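Pesticidal crystal protein Cry4Aa (Bacillus thuringiensis, PDB 2C9K) kills mosquito larvae as a three-domain, pore-forming delta-endotoxin that binds midgut epithelial cells and brings about their colloid-osmotic lysis. Local coordinates at residues K344-A349 with F378-G383; A349-I354 with V460-T465. One frame throughout, in Å; residues are numbered along the deposited sequence.

Contact 1. Residues K344-A349 with F378-G383; sequences KSLGLA and FFITNG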
# COMPACT_ATOMS: atom_id res chain seq x y z
N LYS A 344 -26.50 9.38 -14.68
CA LYS A 344 -25.47 10.38 -15.00
C LYS A 344 -24.17 9.62 -14.83
O LYS A 344 -23.69 9.43 -13.71
CB LYS A 344 -25.51 11.55 -14.01
CG LYS A 344 -26.63 12.55 -14.21
CD LYS A 344 -26.46 13.30 -15.52
CE LYS A 344 -27.30 14.57 -15.54
NZ LYS A 344 -26.76 15.62 -14.63
N SER A 345 -23.59 9.20 -15.94
CA SER A 345 -22.35 8.42 -15.91
C SER A 345 -21.07 9.18 -16.28
O SER A 345 -21.11 10.14 -17.04
CB SER A 345 -22.53 7.21 -16.82
OG SER A 345 -21.37 6.41 -16.85
N LEU A 346 -19.95 8.75 -15.71
CA LEU A 346 -18.63 9.33 -15.98
C LEU A 346 -17.68 8.17 -16.31
O LEU A 346 -17.31 7.39 -15.44
CB LEU A 346 -18.08 10.08 -14.76
CG LEU A 346 -16.57 10.36 -14.84
CD1 LEU A 346 -16.29 11.31 -16.00
CD2 LEU A 346 -16.07 10.97 -13.54
N GLY A 347 -17.31 8.06 -17.58
CA GLY A 347 -16.43 6.99 -18.01
C GLY A 347 -14.96 7.32 -17.87
O GLY A 347 -14.60 8.46 -17.60
N LEU A 348 -14.11 6.32 -18.07
CA LEU A 348 -12.67 6.48 -17.96
C LEU A 348 -11.95 5.47 -18.84
O LEU A 348 -12.19 4.27 -18.74
CB LEU A 348 -12.23 6.29 -16.50
CG LEU A 348 -12.72 7.32 -15.47
CD1 LEU A 348 -12.40 6.83 -14.06
CD2 LEU A 348 -12.08 8.67 -15.73
N ALA A 349 -11.06 5.95 -19.71
CA ALA A 349 -10.31 5.05 -20.59
C ALA A 349 -9.06 4.59 -19.88
O ALA A 349 -8.81 4.95 -18.73
CB ALA A 349 -9.94 5.77 -21.87
N PHE A 378 -14.45 15.79 -10.32
CA PHE A 378 -13.32 14.88 -10.41
C PHE A 378 -12.09 15.58 -10.99
O PHE A 378 -12.19 16.42 -11.88
CB PHE A 378 -13.68 13.68 -11.28
CG PHE A 378 -14.88 12.92 -10.80
CD1 PHE A 378 -16.16 13.32 -11.17
CD2 PHE A 378 -14.74 11.83 -9.96
CE1 PHE A 378 -17.29 12.65 -10.70
CE2 PHE A 378 -15.86 11.15 -9.48
CZ PHE A 378 -17.14 11.56 -9.85
N PHE A 379 -10.94 15.23 -10.44
CA PHE A 379 -9.68 15.76 -10.93
C PHE A 379 -8.95 14.56 -11.50
O PHE A 379 -8.25 13.83 -10.80
CB PHE A 379 -8.90 16.43 -9.80
CG PHE A 379 -9.44 17.78 -9.43
CD1 PHE A 379 -9.55 18.78 -10.40
CD2 PHE A 379 -9.84 18.06 -8.13
CE1 PHE A 379 -10.05 20.04 -10.08
CE2 PHE A 379 -10.35 19.32 -7.79
CZ PHE A 379 -10.45 20.31 -8.77
N ILE A 380 -9.17 14.38 -12.80
CA ILE A 380 -8.64 13.29 -13.61
C ILE A 380 -7.25 13.58 -14.17
O ILE A 380 -6.84 14.73 -14.29
CB ILE A 380 -9.62 13.02 -14.77
CG1 ILE A 380 -10.95 12.52 -14.18
CG2 ILE A 380 -9.03 12.06 -15.77
CD1 ILE A 380 -12.09 12.41 -15.17
N THR A 381 -6.53 12.51 -14.50
CA THR A 381 -5.20 12.66 -15.08
C THR A 381 -5.07 11.68 -16.24
O THR A 381 -5.53 10.54 -16.16
CB THR A 381 -4.08 12.37 -14.04
OG1 THR A 381 -2.80 12.63 -14.63
CG2 THR A 381 -4.13 10.92 -13.55
N ASN A 382 -4.46 12.13 -17.34
CA ASN A 382 -4.28 11.26 -18.49
C ASN A 382 -2.81 11.09 -18.80
O ASN A 382 -2.44 10.48 -19.80
CB ASN A 382 -5.00 11.82 -19.72
CG ASN A 382 -4.36 13.09 -20.26
OD1 ASN A 382 -4.87 13.69 -21.20
ND2 ASN A 382 -3.25 13.51 -19.66
N GLY A 383 -1.96 11.64 -17.94
CA GLY A 383 -0.53 11.51 -18.16
C GLY A 383 0.13 12.74 -18.74
O GLY A 383 1.33 12.92 -18.56

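Contact 2. Residues A349-I354 with V460-T465; sequences ATNIYI and VDPKNT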
# COMPACT_ATOMS: atom_id res chain seq x y z
N ALA A 349 -11.06 5.95 -19.71
CA ALA A 349 -10.31 5.05 -20.59
C ALA A 349 -9.06 4.59 -19.88
O ALA A 349 -8.81 4.95 -18.73
CB ALA A 349 -9.94 5.77 -21.87
N THR A 350 -8.24 3.79 -20.55
CA THR A 350 -7.02 3.31 -19.94
C THR A 350 -6.04 4.47 -19.77
O THR A 350 -5.95 5.35 -20.62
CB THR A 350 -6.38 2.21 -20.78
OG1 THR A 350 -7.41 1.35 -21.29
CG2 THR A 350 -5.41 1.38 -19.92
N ASN A 351 -5.32 4.45 -18.65
CA ASN A 351 -4.36 5.49 -18.34
C ASN A 351 -5.02 6.85 -18.06
O ASN A 351 -4.41 7.90 -18.26
CB ASN A 351 -3.33 5.60 -19.46
CG ASN A 351 -2.44 4.36 -19.55
OD1 ASN A 351 -1.79 3.98 -18.57
ND2 ASN A 351 -2.42 3.73 -20.72
N ILE A 352 -6.27 6.79 -17.61
CA ILE A 352 -7.04 7.98 -17.24
C ILE A 352 -7.59 7.69 -15.84
O ILE A 352 -8.50 6.87 -15.66
CB ILE A 352 -8.21 8.25 -18.23
CG1 ILE A 352 -7.69 9.01 -19.47
CG2 ILE A 352 -9.29 9.08 -17.54
CD1 ILE A 352 -6.92 8.16 -20.43
N TYR A 353 -7.03 8.37 -14.84
CA TYR A 353 -7.43 8.14 -13.46
C TYR A 353 -7.92 9.34 -12.68
O TYR A 353 -7.64 10.49 -13.02
CB TYR A 353 -6.26 7.52 -12.70
CG TYR A 353 -5.47 6.52 -13.51
CD1 TYR A 353 -4.25 6.87 -14.08
CD2 TYR A 353 -5.95 5.23 -13.72
CE1 TYR A 353 -3.53 5.96 -14.85
CE2 TYR A 353 -5.24 4.31 -14.49
CZ TYR A 353 -4.03 4.68 -15.05
OH TYR A 353 -3.34 3.78 -15.84
N ILE A 354 -8.67 9.05 -11.63
CA ILE A 354 -9.20 10.08 -10.74
C ILE A 354 -8.22 10.12 -9.57
O ILE A 354 -8.04 9.13 -8.87
CB ILE A 354 -10.63 9.71 -10.26
CG1 ILE A 354 -11.57 9.63 -11.47
CG2 ILE A 354 -11.16 10.76 -9.31
CD1 ILE A 354 -12.94 9.06 -11.16
N VAL A 460 0.80 0.86 -9.22
CA VAL A 460 0.31 -0.35 -9.86
C VAL A 460 0.20 -0.16 -11.37
O VAL A 460 -0.27 0.87 -11.84
CB VAL A 460 -1.06 -0.76 -9.29
CG1 VAL A 460 -1.50 -2.10 -9.89
CG2 VAL A 460 -0.98 -0.83 -7.77
N ASP A 461 0.63 -1.16 -12.13
CA ASP A 461 0.61 -1.08 -13.59
C ASP A 461 -0.60 -1.75 -14.22
O ASP A 461 -0.97 -2.86 -13.85
CB ASP A 461 1.90 -1.69 -14.14
CG ASP A 461 2.09 -1.41 -15.61
OD1 ASP A 461 1.38 -0.53 -16.14
OD2 ASP A 461 2.97 -2.04 -16.23
N PRO A 462 -1.25 -1.07 -15.19
CA PRO A 462 -2.42 -1.62 -15.88
C PRO A 462 -2.03 -2.60 -16.97
O PRO A 462 -2.87 -3.34 -17.49
CB PRO A 462 -3.09 -0.38 -16.48
CG PRO A 462 -2.52 0.76 -15.72
CD PRO A 462 -1.10 0.36 -15.49
N LYS A 463 -0.75 -2.61 -17.31
CA LYS A 463 -0.26 -3.47 -18.37
C LYS A 463 0.62 -4.63 -17.91
O LYS A 463 1.11 -5.40 -18.72
CB LYS A 463 0.49 -2.62 -19.41
CG LYS A 463 -0.38 -1.54 -20.08
CD LYS A 463 -1.31 -2.17 -21.12
CE LYS A 463 -2.43 -1.23 -21.56
NZ LYS A 463 -3.49 -1.09 -20.51
N ASN A 464 0.80 -4.76 -16.60
CA ASN A 464 1.63 -5.83 -16.05
C ASN A 464 2.95 -5.95 -16.80
O ASN A 464 3.44 -7.06 -17.02
CB ASN A 464 0.91 -7.19 -16.14
CG ASN A 464 -0.11 -7.39 -15.05
OD1 ASN A 464 0.10 -6.97 -13.92
ND2 ASN A 464 -1.22 -8.04 -15.38
N THR A 465 3.54 -4.83 -17.18
CA THR A 465 4.77 -4.93 -17.95
C THR A 465 5.90 -5.68 -17.26
O THR A 465 6.07 -5.64 -16.03
CB THR A 465 5.29 -3.55 -18.40
OG1 THR A 465 5.97 -2.91 -17.32
CG2 THR A 465 4.13 -2.68 -18.86

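Contact 1. Residues K344-A349 with F378-G383
The ring of Phe378 takes the CD2 methyl of Leu346 over one of its faces. CD2 stands 3.5 Å from the ring centroid and 17° off the normal, a CH-pi contact displaced toward the rim on the CD1 side; CD1 of Phe378 is the ring atom nearest to Leu346 CD2, at 3.3 Å. The two side chains come from opposite directions, each with its CB directed at the other segment. With CG anti to the backbone N (chi1 164°), the isobutyl group of the leucine reaches the ring, and it is the CD2 branch that lies over it.

The other methyl of Leu346 serves a second neighbour: its CD1 lies 4.4 Å from CD1 of Ile380, a loose approach. Ile380 CD1 packs closer to Leu348, whose CD2 is 3.8 Å away, the two side chains meeting at a slant. The CB of Leu348 does not aim at the other strand, and its CD2 branch makes up the difference. Ile380 holds CG1 anti to its carbonyl carbon (chi1 -65°), and from there CD1 reaches both leucines, Leu348 more closely.

Strand 342-347 is an outermost strand of one antiparallel four-stranded sheet, while strand 373-381 is internal to another. The nearest CA atoms are 9.0 Å apart, at Leu348 and Ile380, a spacing of facing sheets rather than paired strands, as in the beta prism that forms the middle domain of three-domain Cry toxins. Ile354, from the next strand, also touches Leu348 and Phe378, while Lys389 and Leu391 of strand 386-392 touch Leu346 and Phe378 respectively.

Everything that touches between the two segments is hydrocarbon. The cohesion is therefore dispersion and exclusion of water, while Leu346 and Phe378 bond through their backbones to Leu299 and Lys389, each within its own sheet.

Contact 2. Residues A349-I354 with V460-T465
Pro462 and Lys463 carry the touching atoms of 460-465, meeting Tyr353, at the start of strand 353-362, and Thr350 in the turn before it. Ahead of them, Asp461 shapes its own loop: OD1 accepts a hydrogen bond from the backbone N of Lys463 at 3.2 Å, closing an Asx turn, with the donor approaching almost perpendicular to the carboxylate plane. Its OD2 accepts another from the backbone N of Thr465 at 3.0 Å.

Pro462 then presents its ring to the phenol end of Tyr353, with CG 4.3 Å from CZ and the two groups inclined to each other. The tyrosine hydroxyl is steadied from its own segment by donating to Asn351 OD1 at 3.1 Å, from 42° out of the carbonyl plane. The facing segment is a type II beta turn, Ala349 to Ile352, leading into strand 353-362 of the middle domain, while 460-465 belongs to the linker that runs on to the C-terminal beta-sandwich. Trp295, on strand 294-303, touches both Tyr353 and Pro462.

At Lys463, bends at chi2 (-76°) and chi4 (-74°) bring NZ tip to tip with Thr350 CG2, an apposition of ammonium and methyl rather than a polar bond, its exact spacing uncertain at 2.8 Å resolution. Farther on, Asn464 turns to the C-terminal domain, where its ND2 bonds to Thr509 O.

How the contacts relate
The two contacts have centres about 12 Å apart and share Ala349, where contact 1 hands over to contact 2 between strands 342-347 and 353-362. Along the chain their segments alternate: 344-349, 349-354, 378-383, then 460-465. Strands 353-362 and 373-381 are neighbours in one antiparallel sheet, and the backbone N of Thr381 probably bonds to Tyr353 O, at 2.7 Å. Ile380 CG2 packs on Ile352. Contact 1 thus lies in the buried space between two sheets of the middle domain, whereas contact 2 sits at the surface, where the turn connecting those sheets meets the linker to the C-terminal domain.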